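Local coordinates for protein AcrH (Aeromonas hydrophila, PDB 3WXX) that is a type III secretion chaperone that binds the translocator protein AopB, probably keeping it ready for translocon assembly, at residues 90-95 with 121-126; 116-121 with 139-144. The protein carries 1 engineered substitution. One frame throughout, in Å; residues are numbered along the deposited sequence.

Both contacts use helix 110-126 and share Gln121; their centres lie about 12 Å apart. Contact 1 sets its C-terminal part against the loop between helices 76-89 and 95-106, whereas contact 2 pairs the preceding part with helix 131-149. Both are partly buried, but contact 1 includes the exposed Gln92, while half of the touching residues in contact 2 are buried and none is exposed. No hydrogen bond crosses either one. Contact 1 sets a leucine and an alanine against proline and loop carbonyls; contact 2 is a helix-helix interface built round a phenylalanine ring. They meet where Pro94 packs on the backbone of Ala120.

Contact 1: 90-95 with 121-126; sequences DLQEPR and QLLAAA
With CG anti to the carbonyl carbon (chi1 -66°), the branched end of Leu123 reaches over the loop 90-95, while Gln92, its chain bent at chi2 (-39°), crosses that leucine at about a right angle and brings OE1 of its amide to it. Leu123 CD2 thereby lies 3.6 Å from Gln92 OE1 and also 3.6 Å from Leu91 O. The other methyl, CD1, lies 3.7 Å from Leu91 O, with Glu93 O a little farther, so the leucine meets mostly polar loop atoms on this side. Nearer the helix backbone the contact is apolar: Pro94 CB lies 3.8 Å from Leu123 CB and 4.0 Å from Ala124 CB, its ring lodged beside the helix. In the helical-repeat solenoid expected of this chaperone class, with its TPR-like antiparallel helices, the loop joins helices 76-89 and 95-106 and rests here on helix 110-126. The end of the loop is tied to the helix that follows. Glu93 OE1 accepts Arg95 N at 2.8 Å through its anti lone pair, a capping bond, and Arg95 grips both carboxylate oxygens side-on through NE and NH2, approaching from above the carboxylate plane. Arg95 NH1 in turn donates to the Val5 carbonyl of the AopB chain.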
ATOM      1  N   ASP A  90     -10.303  -2.961   0.553  1.00 45.67           N
ATOM      2  CA  ASP A  90     -11.291  -3.905   0.986  1.00 44.16           C
ATOM      3  C   ASP A  90     -11.811  -3.441   2.342  1.00 47.62           C
ATOM      4  O   ASP A  90     -11.345  -3.883   3.402  1.00 43.04           O
ATOM      5  CB  ASP A  90     -10.686  -5.292   1.066  1.00 46.85           C
ATOM      6  CG  ASP A  90     -11.708  -6.358   1.405  1.00 48.66           C
ATOM      7  OD1 ASP A  90     -12.853  -5.972   1.749  1.00 56.17           O
ATOM      8  OD2 ASP A  90     -11.361  -7.558   1.296  1.00 48.49           O
ATOM      9  N   LEU A  91     -12.827  -2.581   2.278  1.00 50.21           N
ATOM     10  CA  LEU A  91     -13.342  -1.872   3.439  1.00 46.97           C
ATOM     11  C   LEU A  91     -14.143  -2.763   4.375  1.00 51.95           C
ATOM     12  O   LEU A  91     -14.417  -2.388   5.509  1.00 52.83           O
ATOM     13  CB  LEU A  91     -14.198  -0.722   2.977  1.00 45.60           C
ATOM     14  CG  LEU A  91     -13.452   0.403   2.263  1.00 49.83           C
ATOM     15  CD1 LEU A  91     -14.407   1.311   1.517  1.00 52.22           C
ATOM     16  CD2 LEU A  91     -12.638   1.237   3.244  1.00 49.40           C
ATOM     17  N   GLN A  92     -14.476  -3.968   3.928  1.00 59.22           N
ATOM     18  CA  GLN A  92     -15.275  -4.863   4.733  1.00 55.78           C
ATOM     19  C   GLN A  92     -14.429  -5.898   5.447  1.00 60.51           C
ATOM     20  O   GLN A  92     -14.966  -6.688   6.223  1.00 64.14           O
ATOM     21  CB  GLN A  92     -16.334  -5.525   3.858  1.00 56.91           C
ATOM     22  CG  GLN A  92     -17.192  -4.545   3.057  1.00 67.45           C
ATOM     23  CD  GLN A  92     -17.567  -3.255   3.826  1.00 79.96           C
ATOM     24  OE1 GLN A  92     -17.744  -3.258   5.054  1.00 91.25           O
ATOM     25  NE2 GLN A  92     -17.701  -2.148   3.096  1.00 85.57           N
ATOM     26  N   GLU A  93     -13.112  -5.874   5.224  1.00 58.03           N
ATOM     27  CA  GLU A  93     -12.209  -6.889   5.790  1.00 51.03           C
ATOM     28  C   GLU A  93     -11.710  -6.486   7.164  1.00 48.86           C
ATOM     29  O   GLU A  93     -11.012  -5.483   7.305  1.00 49.47           O
ATOM     30  CB  GLU A  93     -11.028  -7.135   4.847  1.00 49.26           C
ATOM     31  CG  GLU A  93      -9.929  -7.968   5.439  1.00 45.28           C
ATOM     32  CD  GLU A  93     -10.416  -9.314   5.954  1.00 45.14           C
ATOM     33  OE1 GLU A  93     -10.396  -9.541   7.162  1.00 42.98           O
ATOM     34  OE2 GLU A  93     -10.815 -10.158   5.149  1.00 53.80           O
ATOM     35  N   PRO A  94     -12.070  -7.264   8.195  1.00 45.88           N
ATOM     36  CA  PRO A  94     -11.738  -6.841   9.562  1.00 42.00           C
ATOM     37  C   PRO A  94     -10.295  -7.064   9.959  1.00 40.19           C
ATOM     38  O   PRO A  94      -9.788  -6.401  10.884  1.00 42.72           O
ATOM     39  CB  PRO A  94     -12.666  -7.695  10.428  1.00 41.89           C
ATOM     40  CG  PRO A  94     -12.944  -8.909   9.590  1.00 47.43           C
ATOM     41  CD  PRO A  94     -12.995  -8.408   8.175  1.00 44.65           C
ATOM     42  N   ARG A  95      -9.643  -8.033   9.341  1.00 41.16           N
ATOM     43  CA  ARG A  95      -8.228  -8.310   9.671  1.00 46.32           C
ATOM     44  C   ARG A  95      -7.314  -7.064   9.601  1.00 43.13           C
ATOM     45  O   ARG A  95      -6.370  -6.930  10.390  1.00 35.18           O
ATOM     46  CB  ARG A  95      -7.671  -9.432   8.790  1.00 46.81           C
ATOM     47  CG  ARG A  95      -7.865 -10.799   9.395  1.00 51.45           C
ATOM     48  CD  ARG A  95      -7.550 -11.896   8.395  1.00 58.42           C
ATOM     49  NE  ARG A  95      -8.548 -11.920   7.328  1.00 69.45           N
ATOM     50  CZ  ARG A  95      -8.551 -12.749   6.280  1.00 74.51           C
ATOM     51  NH1 ARG A  95      -7.596 -13.683   6.117  1.00 71.22           N
ATOM     52  NH2 ARG A  95      -9.530 -12.629   5.386  1.00 74.53           N
ATOM     53  N   GLN A 121     -14.043  -5.214  15.314  1.00 61.41           N
ATOM     54  CA  GLN A 121     -15.196  -5.882  15.893  1.00 63.21           C
ATOM     55  C   GLN A 121     -16.459  -5.727  15.051  1.00 62.48           C
ATOM     56  O   GLN A 121     -17.137  -6.710  14.751  1.00 62.62           O
ATOM     57  CB  GLN A 121     -15.476  -5.376  17.298  1.00 64.29           C
ATOM     58  CG  GLN A 121     -16.829  -5.847  17.855  1.00 62.82           C
ATOM     59  CD  GLN A 121     -16.847  -5.802  19.357  1.00 66.59           C
ATOM     60  OE1 GLN A 121     -16.869  -6.843  20.016  1.00 64.94           O
ATOM     61  NE2 GLN A 121     -16.787  -4.586  19.917  1.00 68.98           N
ATOM     62  N   LEU A 122     -16.801  -4.492  14.714  1.00 58.87           N
ATOM     63  CA  LEU A 122     -17.981  -4.243  13.897  1.00 55.73           C
ATOM     64  C   LEU A 122     -17.957  -5.085  12.633  1.00 57.88           C
ATOM     65  O   LEU A 122     -18.929  -5.753  12.297  1.00 65.89           O
ATOM     66  CB  LEU A 122     -18.070  -2.754  13.544  1.00 62.81           C
ATOM     67  CG  LEU A 122     -18.233  -1.784  14.726  1.00 69.78           C
ATOM     68  CD1 LEU A 122     -18.100  -0.331  14.292  1.00 72.11           C
ATOM     69  CD2 LEU A 122     -19.577  -2.016  15.400  1.00 73.43           C
ATOM     70  N   LEU A 123     -16.851  -5.027  11.902  1.00 61.69           N
ATOM     71  CA  LEU A 123     -16.766  -5.675  10.595  1.00 60.33           C
ATOM     72  C   LEU A 123     -16.784  -7.185  10.722  1.00 54.59           C
ATOM     73  O   LEU A 123     -17.372  -7.876   9.888  1.00 57.79           O
ATOM     74  CB  LEU A 123     -15.481  -5.246   9.875  1.00 64.55           C
ATOM     75  CG  LEU A 123     -15.382  -3.777   9.472  1.00 60.09           C
ATOM     76  CD1 LEU A 123     -13.940  -3.443   9.071  1.00 64.88           C
ATOM     77  CD2 LEU A 123     -16.346  -3.494   8.335  1.00 49.82           C
ATOM     78  N   ALA A 124     -16.132  -7.688  11.761  1.00 51.08           N
ATOM     79  CA  ALA A 124     -16.129  -9.113  12.026  1.00 59.85           C
ATOM     80  C   ALA A 124     -17.513  -9.610  12.499  1.00 67.08           C
ATOM     81  O   ALA A 124     -17.906 -10.739  12.177  1.00 61.99           O
ATOM     82  CB  ALA A 124     -15.062  -9.469  13.051  1.00 57.19           C
ATOM     83  N   ALA A 125     -18.222  -8.779  13.274  1.00 69.30           N
ATOM     84  CA  ALA A 125     -19.563  -9.113  13.731  1.00 71.33           C
ATOM     85  C   ALA A 125     -20.427  -9.355  12.514  1.00 74.80           C
ATOM     86  O   ALA A 125     -20.931 -10.460  12.334  1.00 95.19           O
ATOM     87  CB  ALA A 125     -20.152  -8.005  14.587  1.00 73.46           C
ATOM     88  N   ALA A 126     -20.547  -8.350  11.654  1.00 70.61           N
ATOM     89  CA  ALA A 126     -21.379  -8.450  10.456  1.00 76.85           C
ATOM     90  C   ALA A 126     -21.272  -9.788   9.694  1.00 86.09           C
ATOM     91  O   ALA A 126     -22.262 -10.226   9.116  1.00 99.50           O
ATOM     92  CB  ALA A 126     -21.114  -7.287   9.512  1.00 69.12           C
TER

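Contact 2: 116-121 with 139-144; sequences GFHSAQ and IMLEVV
Phe117 and Met140, present as selenomethionine, make the aromatic part of this contact. Met140 CB stands over the centre of the Phe117 ring, 3.3 Å from the centroid and 3° off the normal, a CH-pi contact with one face. Its chain then bends at chi2 and chi3, carrying SE to 5.4 Å from the same centroid in an oblique Met-aromatic contact and curling CE back towards Phe117 CZ. The ring edge is met by Val144, whose CG2 lies near the ring plane, 3.8 Å from Phe117 CD2. Helices 110-126 and 131-149 run antiparallel here, their segment axes 158° apart in direction and 8.7 Å apart at closest approach, as in the helix pairs of TPR-like folds. Phe98 and Ala101 of helix 95-106 also pack on Phe117, so its side chain joins three helices. The remaining contacts are made by Leu141, to an aliphatic carbon and to two polar side chains. Leu141 CB is 4.1 Å from Phe117 CB, and Leu141, with CG opposite its backbone N (chi1 -179°), brings CD2 against both His118 and Gln121. There CD2 lies 4.1 Å from His118 ND1, the two side chains running alongside each other, and 3.8 Å from Gln121 NE2, whose chain crosses at about a right angle.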
ATOM      1  N   GLY A 116      -8.940   0.825  15.869  1.00 53.07           N
ATOM      2  CA  GLY A 116      -8.701  -0.391  15.115  1.00 54.13           C
ATOM      3  C   GLY A 116      -9.478  -1.559  15.634  1.00 48.07           C
ATOM      4  O   GLY A 116     -10.197  -2.191  14.867  1.00 49.05           O
ATOM      5  N   PHE A 117      -9.330  -1.842  16.935  1.00 46.54           N
ATOM      6  CA  PHE A 117     -10.037  -2.954  17.564  1.00 42.05           C
ATOM      7  C   PHE A 117     -11.540  -2.756  17.488  1.00 48.80           C
ATOM      8  O   PHE A 117     -12.289  -3.729  17.280  1.00 44.88           O
ATOM      9  CB  PHE A 117      -9.591  -3.171  18.989  1.00 39.42           C
ATOM     10  CG  PHE A 117      -8.238  -3.807  19.107  1.00 39.54           C
ATOM     11  CD1 PHE A 117      -7.921  -4.932  18.373  1.00 40.98           C
ATOM     12  CD2 PHE A 117      -7.287  -3.275  19.937  1.00 42.38           C
ATOM     13  CE1 PHE A 117      -6.666  -5.472  18.431  1.00 45.98           C
ATOM     14  CE2 PHE A 117      -6.020  -3.804  20.007  1.00 40.97           C
ATOM     15  CZ  PHE A 117      -5.703  -4.912  19.263  1.00 45.05           C
ATOM     16  N   HIS A 118     -11.978  -1.497  17.606  1.00 49.50           N
ATOM     17  CA  HIS A 118     -13.388  -1.171  17.509  1.00 45.69           C
ATOM     18  C   HIS A 118     -13.967  -1.439  16.114  1.00 47.88           C
ATOM     19  O   HIS A 118     -15.032  -2.028  15.973  1.00 54.20           O
ATOM     20  CB  HIS A 118     -13.642   0.276  17.920  1.00 47.93           C
ATOM     21  CG  HIS A 118     -15.072   0.676  17.779  1.00 55.82           C
ATOM     22  ND1 HIS A 118     -16.103  -0.103  18.253  1.00 60.07           N
ATOM     23  CD2 HIS A 118     -15.649   1.716  17.139  1.00 63.06           C
ATOM     24  CE1 HIS A 118     -17.254   0.454  17.935  1.00 65.14           C
ATOM     25  NE2 HIS A 118     -17.006   1.548  17.243  1.00 69.78           N
ATOM     26  N   SER A 119     -13.286  -1.009  15.064  1.00 51.97           N
ATOM     27  CA  SER A 119     -13.777  -1.297  13.705  1.00 48.90           C
ATOM     28  C   SER A 119     -13.649  -2.781  13.396  1.00 44.56           C
ATOM     29  O   SER A 119     -14.464  -3.355  12.681  1.00 46.38           O
ATOM     30  CB  SER A 119     -13.017  -0.468  12.669  1.00 51.34           C
ATOM     31  OG  SER A 119     -13.128  -1.044  11.371  1.00 59.43           O
ATOM     32  N   ALA A 120     -12.593  -3.401  13.897  1.00 45.35           N
ATOM     33  CA  ALA A 120     -12.374  -4.791  13.590  1.00 51.30           C
ATOM     34  C   ALA A 120     -13.560  -5.583  14.126  1.00 59.93           C
ATOM     35  O   ALA A 120     -14.048  -6.478  13.446  1.00 58.89           O
ATOM     36  CB  ALA A 120     -11.078  -5.287  14.190  1.00 52.35           C
ATOM     37  N   GLN A 121     -14.043  -5.214  15.314  1.00 61.41           N
ATOM     38  CA  GLN A 121     -15.196  -5.882  15.893  1.00 63.21           C
ATOM     39  C   GLN A 121     -16.459  -5.727  15.051  1.00 62.48           C
ATOM     40  O   GLN A 121     -17.137  -6.710  14.751  1.00 62.62           O
ATOM     41  CB  GLN A 121     -15.476  -5.376  17.298  1.00 64.29           C
ATOM     42  CG  GLN A 121     -16.829  -5.847  17.855  1.00 62.82           C
ATOM     43  CD  GLN A 121     -16.847  -5.802  19.357  1.00 66.59           C
ATOM     44  OE1 GLN A 121     -16.869  -6.843  20.016  1.00 64.94           O
ATOM     45  NE2 GLN A 121     -16.787  -4.586  19.917  1.00 68.98           N
ATOM     46  N   ILE A 139     -12.323  -8.198  23.091  1.00 43.42           N
ATOM     47  CA  ILE A 139     -11.478  -8.292  24.273  1.00 48.26           C
ATOM     48  C   ILE A 139     -10.423  -7.200  24.233  1.00 50.97           C
ATOM     49  O   ILE A 139     -10.253  -6.477  25.213  1.00 49.33           O
ATOM     50  CB  ILE A 139     -10.782  -9.654  24.419  1.00 55.62           C
ATOM     51  CG1 ILE A 139     -11.782 -10.756  24.749  1.00 65.46           C
ATOM     52  CG2 ILE A 139      -9.740  -9.628  25.540  1.00 56.87           C
ATOM     53  CD1 ILE A 139     -11.161 -12.147  24.732  1.00 68.95           C
HETATM   54  N   MSE A 140      -9.684  -7.124  23.123  1.00 52.68           N
HETATM   55  CA  MSE A 140      -8.540  -6.210  23.009  1.00 52.34           C
HETATM   56  C   MSE A 140      -9.017  -4.796  23.090  1.00 48.59           C
HETATM   57  O   MSE A 140      -8.343  -3.921  23.634  1.00 46.70           O
HETATM   58  CB  MSE A 140      -7.831  -6.410  21.677  1.00 54.35           C
HETATM   59  CG  MSE A 140      -7.164  -7.763  21.524  1.00 48.23           C
HETATM   60 SE   MSE A 140      -5.868  -8.053  22.993  1.00 65.79          SE
HETATM   61  CE  MSE A 140      -4.620  -6.538  22.794  1.00 66.58           C
ATOM     62  N   LEU A 141     -10.202  -4.561  22.561  1.00 45.78           N
ATOM     63  CA  LEU A 141     -10.845  -3.278  22.751  1.00 48.68           C
ATOM     64  C   LEU A 141     -10.891  -2.898  24.235  1.00 55.37           C
ATOM     65  O   LEU A 141     -10.421  -1.818  24.595  1.00 58.22           O
ATOM     66  CB  LEU A 141     -12.238  -3.284  22.149  1.00 47.56           C
ATOM     67  CG  LEU A 141     -13.020  -1.990  22.247  1.00 49.21           C
ATOM     68  CD1 LEU A 141     -12.212  -0.779  21.830  1.00 51.83           C
ATOM     69  CD2 LEU A 141     -14.238  -2.105  21.347  1.00 53.70           C
ATOM     70  N   GLU A 142     -11.390  -3.800  25.087  1.00 58.91           N
ATOM     71  CA  GLU A 142     -11.370  -3.613  26.568  1.00 58.24           C
ATOM     72  C   GLU A 142      -9.991  -3.413  27.164  1.00 55.52           C
ATOM     73  O   GLU A 142      -9.764  -2.536  27.985  1.00 57.79           O
ATOM     74  CB  GLU A 142     -12.002  -4.810  27.273  1.00 61.15           C
ATOM     75  CG  GLU A 142     -13.482  -4.964  26.990  1.00 69.49           C
ATOM     76  CD  GLU A 142     -14.212  -3.650  27.117  1.00 74.61           C
ATOM     77  OE1 GLU A 142     -14.030  -2.988  28.176  1.00 69.48           O
ATOM     78  OE2 GLU A 142     -14.898  -3.279  26.130  1.00 75.55           O
ATOM     79  N   VAL A 143      -9.060  -4.238  26.732  1.00 52.72           N
ATOM     80  CA  VAL A 143      -7.706  -4.148  27.206  1.00 49.96           C
ATOM     81  C   VAL A 143      -7.167  -2.766  26.915  1.00 53.27           C
ATOM     82  O   VAL A 143      -6.418  -2.204  27.702  1.00 53.00           O
ATOM     83  CB  VAL A 143      -6.835  -5.217  26.520  1.00 48.20           C
ATOM     84  CG1 VAL A 143      -5.357  -4.979  26.744  1.00 44.19           C
ATOM     85  CG2 VAL A 143      -7.238  -6.589  27.041  1.00 52.16           C
ATOM     86  N   VAL A 144      -7.531  -2.236  25.754  1.00 57.64           N
ATOM     87  CA  VAL A 144      -7.003  -0.958  25.322  1.00 53.94           C
ATOM     88  C   VAL A 144      -7.682   0.139  26.096  1.00 53.63           C
ATOM     89  O   VAL A 144      -7.008   0.974  26.643  1.00 43.80           O
ATOM     90  CB  VAL A 144      -7.144  -0.779  23.803  1.00 55.03           C
ATOM     91  CG1 VAL A 144      -7.011   0.679  23.397  1.00 57.58           C
ATOM     92  CG2 VAL A 144      -6.081  -1.619  23.112  1.00 62.98           C
TER